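Local coordinates for protein ECXA (PDB 4L63) that probably acts as a zinc-dependent metallopeptidase of the metzincin kind, with a zinc ion held by three histidines, at residues Phe68-Pro73 and Thr157-Ile162; Asn19-Asn24 and Gly240-Ser245; Pro6-Lys11 and Leu169-Gly174. All blocks are in the same frame, centred on the assembly; numbering follows the deposited sequence.

Contact 1: Phe68-Pro73 and Thr157-Ile162. With ZN (zinc ion), chain G.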
loop_
_atom_site.group_PDB
_atom_site.type_symbol
_atom_site.label_atom_id
_atom_site.label_comp_id
_atom_site.label_asym_id
_atom_site.label_seq_id
_atom_site.Cartn_x
_atom_site.Cartn_y
_atom_site.Cartn_z
ATOM N N PHE A 68 6.095 5.156 29.049
ATOM C CA PHE A 68 6.173 6.393 28.291
ATOM C C PHE A 68 7.303 6.371 27.285
ATOM O O PHE A 68 7.229 6.936 26.224
ATOM C CB PHE A 68 6.334 7.570 29.223
ATOM C CG PHE A 68 5.093 8.374 29.392
ATOM C CD1 PHE A 68 4.631 8.693 30.647
ATOM C CD2 PHE A 68 4.389 8.807 28.299
ATOM C CE1 PHE A 68 3.485 9.428 30.811
ATOM C CE2 PHE A 68 3.247 9.540 28.447
ATOM C CZ PHE A 68 2.791 9.857 29.707
ATOM N N ASN A 69 8.380 5.747 27.682
ATOM C CA ASN A 69 9.553 5.583 26.836
ATOM C C ASN A 69 9.278 4.612 25.698
ATOM O O ASN A 69 9.899 4.692 24.640
ATOM C CB ASN A 69 10.740 5.087 27.644
ATOM C CG ASN A 69 12.028 5.139 26.860
ATOM O OD1 ASN A 69 12.610 6.207 26.665
ATOM N ND2 ASN A 69 12.466 3.984 26.369
ATOM N N GLU A 70 8.362 3.677 25.943
ATOM C CA GLU A 70 7.895 2.746 24.919
ATOM C C GLU A 70 7.268 3.499 23.760
ATOM O O GLU A 70 7.324 3.059 22.611
ATOM C CB GLU A 70 6.867 1.778 25.498
ATOM C CG GLU A 70 7.385 0.812 26.533
ATOM C CD GLU A 70 7.843 -0.483 25.913
ATOM O OE1 GLU A 70 6.980 -1.352 25.660
ATOM O OE2 GLU A 70 9.061 -0.640 25.688
ATOM N N TRP A 71 6.641 4.626 24.081
ATOM C CA TRP A 71 5.895 5.406 23.103
ATOM C C TRP A 71 6.742 6.537 22.522
ATOM O O TRP A 71 6.320 7.227 21.591
ATOM C CB TRP A 71 4.617 5.970 23.733
ATOM C CG TRP A 71 3.557 4.949 24.007
ATOM C CD1 TRP A 71 3.349 4.270 25.175
ATOM C CD2 TRP A 71 2.555 4.493 23.093
ATOM N NE1 TRP A 71 2.276 3.420 25.043
ATOM C CE2 TRP A 71 1.771 3.536 23.768
ATOM C CE3 TRP A 71 2.243 4.799 21.763
ATOM C CZ2 TRP A 71 0.697 2.887 23.170
ATOM C CZ3 TRP A 71 1.169 4.145 21.161
ATOM C CH2 TRP A 71 0.415 3.203 21.865
ATOM N N ALA A 72 7.943 6.703 23.069
ATOM C CA ALA A 72 8.877 7.750 22.642
ATOM C C ALA A 72 9.197 7.786 21.132
ATOM O O ALA A 72 9.423 8.870 20.593
ATOM C CB ALA A 72 10.176 7.631 23.439
ATOM N N PRO A 73 9.235 6.619 20.446
ATOM C CA PRO A 73 9.420 6.674 18.985
ATOM C C PRO A 73 8.386 7.517 18.224
ATOM O O PRO A 73 8.631 7.868 17.065
ATOM C CB PRO A 73 9.309 5.204 18.572
ATOM C CG PRO A 73 9.840 4.465 19.741
ATOM C CD PRO A 73 9.408 5.241 20.953
ATOM N N THR A 157 -0.945 -3.154 30.761
ATOM C CA THR A 157 -2.057 -2.309 31.183
ATOM C C THR A 157 -1.686 -0.831 31.162
ATOM O O THR A 157 -2.442 -0.007 30.652
ATOM C CB THR A 157 -2.551 -2.680 32.599
ATOM O OG1 THR A 157 -2.989 -4.045 32.612
ATOM C CG2 THR A 157 -3.699 -1.779 33.019
ATOM N N ILE A 158 -0.518 -0.505 31.708
ATOM C CA ILE A 158 -0.050 0.876 31.750
ATOM C C ILE A 158 0.266 1.410 30.347
ATOM O O ILE A 158 -0.187 2.490 29.988
ATOM C CB ILE A 158 1.187 1.019 32.664
ATOM C CG1 ILE A 158 0.780 0.778 34.119
ATOM C CG2 ILE A 158 1.808 2.392 32.511
ATOM C CD1 ILE A 158 1.851 1.111 35.140
ATOM N N LYS A 159 1.019 0.651 29.555
ATOM C CA LYS A 159 1.303 1.030 28.167
ATOM C C LYS A 159 0.028 1.241 27.350
ATOM O O LYS A 159 -0.076 2.199 26.580
ATOM C CB LYS A 159 2.179 -0.025 27.493
ATOM C CG LYS A 159 3.575 -0.115 28.074
ATOM C CD LYS A 159 4.306 -1.330 27.556
ATOM C CE LYS A 159 5.515 -1.625 28.417
ATOM N NZ LYS A 159 6.453 -2.536 27.720
ATOM N N HIS A 160 -0.935 0.343 27.529
ATOM C CA HIS A 160 -2.241 0.456 26.881
ATOM C C HIS A 160 -2.944 1.756 27.291
ATOM O O HIS A 160 -3.454 2.485 26.444
ATOM C CB HIS A 160 -3.100 -0.766 27.224
ATOM C CG HIS A 160 -4.501 -0.706 26.698
ATOM N ND1 HIS A 160 -4.857 -1.189 25.456
ATOM C CD2 HIS A 160 -5.638 -0.230 27.259
ATOM C CE1 HIS A 160 -6.156 -1.009 25.275
ATOM N NE2 HIS A 160 -6.652 -0.429 26.354
ATOM N N GLU A 161 -2.944 2.059 28.586
ATOM C CA GLU A 161 -3.587 3.280 29.068
ATOM C C GLU A 161 -2.863 4.544 28.571
ATOM O O GLU A 161 -3.510 5.558 28.297
ATOM C CB GLU A 161 -3.676 3.272 30.599
ATOM C CG GLU A 161 -4.592 2.182 31.174
ATOM C CD GLU A 161 -5.949 2.090 30.480
ATOM O OE1 GLU A 161 -6.609 3.134 30.300
ATOM O OE2 GLU A 161 -6.363 0.965 30.123
ATOM N N ILE A 162 -1.535 4.480 28.449
ATOM C CA ILE A 162 -0.756 5.559 27.825
ATOM C C ILE A 162 -1.249 5.847 26.401
ATOM O O ILE A 162 -1.325 7.000 25.971
ATOM C CB ILE A 162 0.757 5.221 27.732
ATOM C CG1 ILE A 162 1.344 4.820 29.086
ATOM C CG2 ILE A 162 1.528 6.404 27.164
ATOM C CD1 ILE A 162 1.434 5.925 30.078
HETATM ZN ZN ZN G . -8.518 0.550 26.566
HETATM O O HOH W 1 -8.770 0.696 29.041
#

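Contact 2: Asn19-Asn24 and Gly240-Ser245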
loop_
_atom_site.group_PDB
_atom_site.type_symbol
_atom_site.label_atom_id
_atom_site.label_comp_id
_atom_site.label_asym_id
_atom_site.label_seq_id
_atom_site.Cartn_x
_atom_site.Cartn_y
_atom_site.Cartn_z
ATOM N N ASN A 19 -16.848 17.236 15.122
ATOM C CA ASN A 19 -16.817 17.614 13.712
ATOM C C ASN A 19 -15.675 16.966 12.934
ATOM O O ASN A 19 -15.099 17.588 12.042
ATOM C CB ASN A 19 -16.729 19.131 13.564
ATOM C CG ASN A 19 -18.002 19.828 13.996
ATOM O OD1 ASN A 19 -19.022 19.758 13.308
ATOM N ND2 ASN A 19 -17.943 20.527 15.125
ATOM N N GLY A 20 -15.352 15.725 13.279
ATOM C CA GLY A 20 -14.418 14.924 12.505
ATOM C C GLY A 20 -12.968 15.372 12.514
ATOM O O GLY A 20 -12.167 14.923 11.690
ATOM N N GLN A 21 -12.618 16.253 13.442
ATOM C CA GLN A 21 -11.244 16.710 13.559
ATOM C C GLN A 21 -10.548 15.996 14.703
ATOM O O GLN A 21 -11.054 15.956 15.823
ATOM C CB GLN A 21 -11.192 18.229 13.756
ATOM C CG GLN A 21 -12.063 18.988 12.770
ATOM C CD GLN A 21 -11.571 18.854 11.339
ATOM O OE1 GLN A 21 -10.434 19.211 11.028
ATOM N NE2 GLN A 21 -12.422 18.322 10.465
ATOM N N LEU A 22 -9.385 15.425 14.406
ATOM C CA LEU A 22 -8.618 14.683 15.394
ATOM C C LEU A 22 -8.095 15.609 16.477
ATOM O O LEU A 22 -7.591 16.690 16.184
ATOM C CB LEU A 22 -7.454 13.947 14.727
ATOM C CG LEU A 22 -7.897 12.852 13.756
ATOM C CD1 LEU A 22 -6.798 12.548 12.753
ATOM C CD2 LEU A 22 -8.283 11.613 14.538
ATOM N N TYR A 23 -8.218 15.188 17.730
ATOM C CA TYR A 23 -7.650 15.965 18.819
ATOM C C TYR A 23 -6.133 16.055 18.650
ATOM O O TYR A 23 -5.467 15.104 18.232
ATOM C CB TYR A 23 -8.037 15.370 20.177
ATOM C CG TYR A 23 -9.461 15.709 20.568
ATOM C CD1 TYR A 23 -9.776 16.962 21.086
ATOM C CD2 TYR A 23 -10.494 14.792 20.399
ATOM C CE1 TYR A 23 -11.074 17.290 21.432
ATOM C CE2 TYR A 23 -11.800 15.112 20.744
ATOM C CZ TYR A 23 -12.083 16.366 21.261
ATOM O OH TYR A 23 -13.376 16.697 21.611
ATOM N N ASN A 24 -5.610 17.237 18.929
ATOM C CA ASN A 24 -4.194 17.531 18.800
ATOM C C ASN A 24 -3.549 17.446 20.174
ATOM O O ASN A 24 -3.723 18.355 20.989
ATOM C CB ASN A 24 -4.013 18.922 18.191
ATOM C CG ASN A 24 -2.579 19.222 17.812
ATOM O OD1 ASN A 24 -1.644 18.874 18.528
ATOM N ND2 ASN A 24 -2.402 19.891 16.682
ATOM N N GLY A 240 -2.653 16.414 14.770
ATOM C CA GLY A 240 -4.087 16.597 14.643
ATOM C C GLY A 240 -4.516 16.894 13.221
ATOM O O GLY A 240 -3.920 16.397 12.266
ATOM N N GLY A 241 -5.544 17.722 13.078
ATOM C CA GLY A 241 -6.078 18.050 11.770
ATOM C C GLY A 241 -7.299 17.219 11.426
ATOM O O GLY A 241 -7.862 16.541 12.288
ATOM N N SER A 242 -7.705 17.263 10.160
ATOM C CA SER A 242 -8.907 16.567 9.710
ATOM C C SER A 242 -8.748 15.055 9.738
ATOM O O SER A 242 -7.696 14.526 9.387
ATOM C CB SER A 242 -9.287 17.009 8.294
ATOM O OG SER A 242 -10.405 16.275 7.819
ATOM N N GLY A 243 -9.808 14.364 10.148
ATOM C CA GLY A 243 -9.811 12.913 10.153
ATOM C C GLY A 243 -9.904 12.330 8.754
ATOM O O GLY A 243 -9.632 11.145 8.547
ATOM N N ASN A 244 -10.289 13.164 7.791
ATOM C CA ASN A 244 -10.425 12.724 6.406
ATOM C C ASN A 244 -9.207 13.067 5.542
ATOM O O ASN A 244 -9.177 12.751 4.352
ATOM C CB ASN A 244 -11.689 13.325 5.785
ATOM C CG ASN A 244 -12.714 12.266 5.404
ATOM O OD1 ASN A 244 -12.686 11.143 5.915
ATOM N ND2 ASN A 244 -13.633 12.626 4.517
ATOM N N SER A 245 -8.210 13.713 6.141
ATOM C CA SER A 245 -6.959 14.004 5.445
ATOM C C SER A 245 -6.236 12.704 5.105
ATOM O O SER A 245 -6.140 11.817 5.948
ATOM C CB SER A 245 -6.055 14.889 6.297
ATOM O OG SER A 245 -4.716 14.822 5.838
HETATM O O HOH W 2 -13.112 17.767 7.525
#

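Contact 3: Pro6-Lys11 and Leu169-Gly174. With ZN (zinc ion), chain G.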
loop_
_atom_site.group_PDB
_atom_site.type_symbol
_atom_site.label_atom_id
_atom_site.label_comp_id
_atom_site.label_asym_id
_atom_site.label_seq_id
_atom_site.Cartn_x
_atom_site.Cartn_y
_atom_site.Cartn_z
ATOM N N PRO A 6 -3.408 -10.135 11.254
ATOM C CA PRO A 6 -4.611 -9.739 10.512
ATOM C C PRO A 6 -4.777 -8.218 10.495
ATOM O O PRO A 6 -4.403 -7.559 11.460
ATOM C CB PRO A 6 -5.751 -10.406 11.294
ATOM C CG PRO A 6 -5.111 -11.529 12.034
ATOM C CD PRO A 6 -3.705 -11.085 12.341
ATOM N N ASN A 7 -5.319 -7.670 9.412
ATOM C CA ASN A 7 -5.497 -6.216 9.310
ATOM C C ASN A 7 -6.257 -5.637 10.493
ATOM O O ASN A 7 -5.913 -4.568 11.000
ATOM C CB ASN A 7 -6.222 -5.874 8.006
ATOM C CG ASN A 7 -5.321 -6.038 6.801
ATOM O OD1 ASN A 7 -4.093 -6.094 6.939
ATOM N ND2 ASN A 7 -5.918 -6.120 5.612
ATOM N N GLU A 8 -7.283 -6.351 10.941
ATOM C CA GLU A 8 -8.122 -5.845 12.028
ATOM C C GLU A 8 -7.323 -5.614 13.314
ATOM O O GLU A 8 -7.668 -4.751 14.117
ATOM C CB GLU A 8 -9.291 -6.797 12.293
ATOM C CG GLU A 8 -10.311 -6.287 13.338
ATOM C CD GLU A 8 -10.949 -4.944 12.982
ATOM O OE1 GLU A 8 -10.974 -4.572 11.787
ATOM O OE2 GLU A 8 -11.445 -4.262 13.909
ATOM N N GLU A 9 -6.236 -6.360 13.495
ATOM C CA GLU A 9 -5.391 -6.187 14.689
ATOM C C GLU A 9 -4.295 -5.134 14.516
ATOM O O GLU A 9 -3.587 -4.815 15.471
ATOM C CB GLU A 9 -4.754 -7.523 15.079
ATOM C CG GLU A 9 -5.766 -8.581 15.502
ATOM C CD GLU A 9 -5.114 -9.921 15.817
ATOM O OE1 GLU A 9 -3.939 -9.930 16.242
ATOM O OE2 GLU A 9 -5.772 -10.967 15.612
ATOM N N LYS A 10 -4.157 -4.605 13.301
ATOM C CA LYS A 10 -3.191 -3.542 13.015
ATOM C C LYS A 10 -3.882 -2.199 12.829
ATOM O O LYS A 10 -3.228 -1.203 12.515
ATOM C CB LYS A 10 -2.387 -3.849 11.747
ATOM C CG LYS A 10 -1.727 -5.192 11.713
ATOM C CD LYS A 10 -0.805 -5.312 10.504
ATOM C CE LYS A 10 -1.553 -5.354 9.157
ATOM N NZ LYS A 10 -0.549 -5.616 8.044
ATOM N N LYS A 11 -5.204 -2.194 12.970
ATOM C CA LYS A 11 -6.009 -0.992 12.757
ATOM C C LYS A 11 -5.934 -0.117 13.987
ATOM O O LYS A 11 -6.121 -0.608 15.095
ATOM C CB LYS A 11 -7.470 -1.365 12.465
ATOM C CG LYS A 11 -8.385 -0.179 12.221
ATOM C CD LYS A 11 -9.840 -0.653 12.097
ATOM C CE LYS A 11 -10.095 -1.296 10.745
ATOM N NZ LYS A 11 -11.470 -1.860 10.651
ATOM N N LEU A 169 -7.828 5.176 20.641
ATOM C CA LEU A 169 -8.939 4.397 21.169
ATOM C C LEU A 169 -8.642 2.928 20.889
ATOM O O LEU A 169 -7.481 2.566 20.685
ATOM C CB LEU A 169 -10.260 4.852 20.544
ATOM C CG LEU A 169 -10.597 6.325 20.838
ATOM C CD1 LEU A 169 -11.714 6.823 19.941
ATOM C CD2 LEU A 169 -10.969 6.531 22.307
ATOM N N HIS A 170 -9.666 2.079 20.879
ATOM C CA HIS A 170 -9.444 0.660 20.589
ATOM C C HIS A 170 -9.548 0.356 19.108
ATOM O O HIS A 170 -10.237 1.063 18.378
ATOM C CB HIS A 170 -10.446 -0.208 21.343
ATOM C CG HIS A 170 -10.316 -0.114 22.828
ATOM N ND1 HIS A 170 -11.407 -0.031 23.663
ATOM C CD2 HIS A 170 -9.224 -0.088 23.626
ATOM C CE1 HIS A 170 -10.993 0.049 24.916
ATOM N NE2 HIS A 170 -9.673 0.011 24.919
ATOM N N ASN A 171 -8.899 -0.728 18.690
ATOM C CA ASN A 171 -8.835 -1.106 17.271
ATOM C C ASN A 171 -10.196 -1.184 16.592
ATOM O O ASN A 171 -10.315 -0.874 15.405
ATOM C CB ASN A 171 -8.097 -2.444 17.115
ATOM C CG ASN A 171 -8.921 -3.642 17.576
ATOM O OD1 ASN A 171 -9.340 -3.715 18.730
ATOM N ND2 ASN A 171 -9.106 -4.621 16.681
ATOM N N ASN A 172 -11.225 -1.579 17.338
ATOM C CA ASN A 172 -12.520 -1.830 16.721
ATOM C C ASN A 172 -13.538 -0.725 16.968
ATOM O O ASN A 172 -14.752 -0.947 16.841
ATOM C CB ASN A 172 -13.088 -3.172 17.210
ATOM C CG ASN A 172 -13.144 -3.271 18.734
ATOM O OD1 ASN A 172 -12.989 -2.272 19.446
ATOM N ND2 ASN A 172 -13.396 -4.481 19.237
ATOM N N GLU A 173 -13.057 0.468 17.316
ATOM C CA GLU A 173 -13.972 1.548 17.688
ATOM C C GLU A 173 -14.087 2.657 16.644
ATOM O O GLU A 173 -14.592 3.748 16.938
ATOM C CB GLU A 173 -13.568 2.124 19.046
ATOM C CG GLU A 173 -13.992 1.207 20.198
ATOM C CD GLU A 173 -13.387 1.582 21.537
ATOM O OE1 GLU A 173 -12.488 2.454 21.574
ATOM O OE2 GLU A 173 -13.821 0.994 22.556
ATOM N N GLY A 174 -13.658 2.360 15.418
ATOM C CA GLY A 174 -13.889 3.262 14.304
ATOM C C GLY A 174 -15.382 3.505 14.133
ATOM O O GLY A 174 -16.161 2.558 14.040
HETATM ZN ZN ZN G . -8.518 0.550 26.566
HETATM O O HOH W 1 -8.770 0.696 29.041
#

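Contact 1: Phe68-Pro73 and Thr157-Ile162
Ile162 sets its CD1 methyl over the centre of one face of the Phe68 ring, a CH-pi contact 4.1 Å from CD1 to the ring centroid and only 9° off the normal. Its other branch, CG2, reaches the Trp71 indole obliquely, 3.4 Å from CG2 to Trp71 CD1, and also touches Phe68 CE2. At the indole edge, Trp71 NE1 donates to the backbone Lys159 O at 3.1 Å; the bond is bent (138° at the hydrogen) and the oxygen lies 20° out of the ring plane. Lys159 runs extended beyond CG and brings NZ to Glu70 OE1 in a salt bridge whose modelled length is implausibly short, leaving the exact separation doubtful; the Glu70 chain bends at chi2 to meet it. On the far side of the same helix His160 binds the zinc ion through NE2 at 2.1 Å, and Glu161 OE2 accepts from the metal-bound water. His160 and Glu161 open the HExxHxxGxxH sequence characteristic of metzincins. The contact thus joins the C-terminal part of helix 60-70 and the residues after it to the zinc-binding helix 146-165, with helix 228-239 against Trp71 through Val234 and strand 115-119 touching Ile158 and Glu161.

Contact 2: Asn19-Asn24 and Gly240-Ser245
Gln21 and Ser242 face each other as a non-hydrogen-bonded pair, CA atoms 4.5 Å apart, in a short, weakly bonded antiparallel pairing of strands 21-22 and 241-242, a two-stranded ribbon near the ends of the chain. Its tight part is backbone against backbone. Leu22 N donates to Gly241 O at 2.8 Å, and two residues along, Gly243 N donates to Gly20 O at 2.9 Å. Glycines line this side of the contact: besides Gly243 at Gly20 O, Gly240 packs its CA against Leu22 O at 3.8 Å. Leu22 lays CD1 4.0 Å from Gly243 CA, and the same side chain packs on Val236 and Met237 of helix 228-239.

The other side is looser and wetter. Gln21 folds back at chi2 (-66°), which brings OE1 to 3.3 Å from Ser242 CA, a close approach without a hydrogen bond to the nearby Ser242 N. Its amide NE2 is held instead by Asn19 O within its own segment. A water bridges the two segments here, accepting from Gln21 NE2 and hydrogen-bonded to Ser242 OG. That hydroxyl also closes an ST turn, Ser242 OG accepting from Asn244 N at 3.1 Å.

Contact 3: Pro6-Lys11 and Leu169-Gly174
The loop that delivers the third zinc ligand of the metzincin site, His170, is met just past that ligand by the N-terminal segment 6-11. Asn171 carries the contact: its ND2 donates to the backbone Glu8 O at 2.9 Å, nearly straight at the hydrogen (162°) and in the plane of the amide, although it reaches the carbonyl from above the carbonyl plane. The side chain gets there with CG lodged between the backbone N and the carbonyl carbon (chi1 73°). Its other end, OD1, is taken by Asn201 N, so both ends of this buried amide have partners. The Glu8 side chain crosses Asn171 at about a right angle, with OE2 3.8 Å from Asn172 CB. Glu8 OE1 offers its syn lone pair to Lys11 NZ at 3.0 Å, a salt bridge within the segment, while the aliphatic part of Lys11 comes up to the Asn171 carbonyl oxygen, CD lying 3.3 Å from Asn171 O.

A type I turn from His170 to Glu173 shapes the loop. Glu173 grips His170 twice, OE1 accepting from the backbone N and OE2 from ND1 at 2.8 Å, both donors standing above the carboxylate plane. This second-shell carboxylate fixes the imidazole's rotation and would probably make NE2, 2.1 Å from the zinc ion, more electron-rich. The loop lies between helix 146-165 and strand 177-178, whose Phe178 packs on Leu169 and Glu173; segment 6-11 leads into strand 12-16, where Ile13 and Tyr15 cover Leu169.

In the fold
From the N terminus, segment 6-11 comes first and closes the loop of contact 3 with residues 169-174. Strand 12-16 then leads to segment 19-24, whose partner 240-245 lies beyond 169-174, so contacts 2 and 3 cross. Contact 1, between 68-73 and 157-162, falls within both loops. Contacts 1 and 3 meet at the zinc ion, where His160 NE2 and His170 NE2 lie 3.4 Å apart; the zinc ion also carries a water. Contact 2 stands aside, its nearest atoms about 12 Å from contact 1 and about 8 Å from contact 3. Contact 1 ties helix 60-70 to helix 146-165, contact 3 the N-terminal segment to the zinc-binding loop, and contact 2 strand 21-22 to the chain after helix 228-239.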